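PDB 2O5A: ribosomal silencing factor RsfS from Bacillus halodurans, which probably silences ribosomes by binding protein uL14 of the large subunit, which would keep the 30S and 50S subunits apart and repress translation. Local coordinates for residues L9-N12 / A13-K17. Residues are numbered along the deposited sequence; the frame is centred on the assembly and turned at random.
Sequences LAVN and AVDDK
With chi1 at -70°, the carboxylate of D16 lies beside its own backbone N and swings back along the helix toward N12, whose backbone O the CG of D16 approaches to 3.4 Å. D15 has a chi1 of -112°, away from a staggered position, which brings its OD1 to 3.4 Å from V11 O. Neither carboxylate is bonded to the carbonyl it lies near, since both partners are acceptors; the backbone amides make the links. The A13 N–L9 O and V14 N–A10 O bonds, the latter 3.0 Å long, are straight at hydrogen and complete regular i to i+4 turns of helix 4-16. One residue further on the pattern changes. The amide of D15 divides itself weakly between V11 O and N12 O, while N12 O also accepts D16 N at 2.7 Å, a donor standing almost in line with the carbonyl. The segment thus illustrates an amphipathic helix near its C-terminal end. V14 is buried and meets C40 of strand 36-42 and I51 of helix 45-61; A10 and V11 lean on L38 of strand 36-42, so this side packs the helix against the sheet and helix 45-61. N12, D15 and D16 are exposed. Two acidic groups near the helix C-terminus, beside carbonyls that carry partial negative charge, are probably disfavoured by the helix dipole, and solvent would be expected to ease that cost.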
loop_
_atom_site.group_PDB
_atom_site.type_symbol
_atom_site.label_atom_id
_atom_site.label_comp_id
_atom_site.label_asym_id
_atom_site.label_seq_id
_atom_site.Cartn_x
_atom_site.Cartn_y
_atom_site.Cartn_z
ATOM N N LEU A 9 -16.639 15.364 1.596
ATOM C CA LEU A 9 -17.369 15.122 0.361
ATOM C C LEU A 9 -17.289 13.634 0.035
ATOM O O LEU A 9 -18.275 13.020 -0.373
ATOM C CB LEU A 9 -16.756 15.944 -0.776
ATOM C CG LEU A 9 -17.573 16.114 -2.058
ATOM C CD1 LEU A 9 -18.908 16.766 -1.736
ATOM C CD2 LEU A 9 -16.795 16.972 -3.040
ATOM N N ALA A 10 -16.105 13.062 0.233
ATOM C CA ALA A 10 -15.874 11.649 -0.033
ATOM C C ALA A 10 -16.503 10.771 1.046
ATOM O O ALA A 10 -17.058 9.713 0.750
ATOM C CB ALA A 10 -14.377 11.378 -0.127
ATOM N N VAL A 11 -16.412 11.215 2.297
ATOM C CA VAL A 11 -16.975 10.464 3.415
ATOM C C VAL A 11 -18.482 10.301 3.261
ATOM O O VAL A 11 -19.026 9.227 3.518
ATOM C CB VAL A 11 -16.683 11.155 4.766
ATOM C CG1 VAL A 11 -17.391 10.422 5.896
ATOM C CG2 VAL A 11 -15.185 11.173 5.022
ATOM N N ASN A 12 -19.155 11.369 2.844
ATOM C CA ASN A 12 -20.599 11.334 2.652
ATOM C C ASN A 12 -20.969 10.390 1.513
ATOM O O ASN A 12 -21.777 9.479 1.689
ATOM C CB ASN A 12 -21.130 12.739 2.357
ATOM C CG ASN A 12 -21.102 13.641 3.575
ATOM O OD1 ASN A 12 -21.496 14.805 3.509
ATOM N ND2 ASN A 12 -20.637 13.105 4.700
ATOM N N ALA A 13 -20.374 10.615 0.346
ATOM C CA ALA A 13 -20.637 9.780 -0.819
ATOM C C ALA A 13 -20.535 8.314 -0.417
ATOM O O ALA A 13 -21.466 7.532 -0.618
ATOM C CB ALA A 13 -19.631 10.088 -1.922
ATOM N N VAL A 14 -19.394 7.956 0.159
ATOM C CA VAL A 14 -19.138 6.597 0.613
ATOM C C VAL A 14 -20.156 6.167 1.675
ATOM O O VAL A 14 -20.479 4.984 1.792
ATOM C CB VAL A 14 -17.702 6.486 1.185
ATOM C CG1 VAL A 14 -17.645 5.465 2.297
ATOM C CG2 VAL A 14 -16.737 6.095 0.076
ATOM N N ASP A 15 -20.663 7.134 2.434
ATOM C CA ASP A 15 -21.634 6.854 3.488
ATOM C C ASP A 15 -23.047 6.616 2.967
ATOM O O ASP A 15 -23.812 5.854 3.559
ATOM C CB ASP A 15 -21.657 8.002 4.501
ATOM C CG ASP A 15 -21.113 7.590 5.854
ATOM O OD1 ASP A 15 -19.975 7.081 5.909
ATOM O OD2 ASP A 15 -21.827 7.776 6.862
ATOM N N ASP A 16 -23.396 7.271 1.863
ATOM C CA ASP A 16 -24.721 7.112 1.275
ATOM C C ASP A 16 -24.934 5.679 0.800
ATOM O O ASP A 16 -26.061 5.185 0.778
ATOM C CB ASP A 16 -24.895 8.075 0.098
ATOM C CG ASP A 16 -24.987 9.522 0.533
ATOM O OD1 ASP A 16 -24.800 10.414 -0.319
ATOM O OD2 ASP A 16 -25.258 9.769 1.727
ATOM N N LYS A 17 -23.843 5.017 0.429
ATOM C CA LYS A 17 -23.907 3.644 -0.063
ATOM C C LYS A 17 -23.689 2.587 1.018
ATOM O O LYS A 17 -23.595 1.398 0.711
ATOM C CB LYS A 17 -22.888 3.439 -1.186
ATOM C CG LYS A 17 -23.096 4.323 -2.414
ATOM C CD LYS A 17 -24.262 3.867 -3.294
ATOM C CE LYS A 17 -25.622 4.208 -2.702
ATOM N NZ LYS A 17 -26.731 3.852 -3.633
#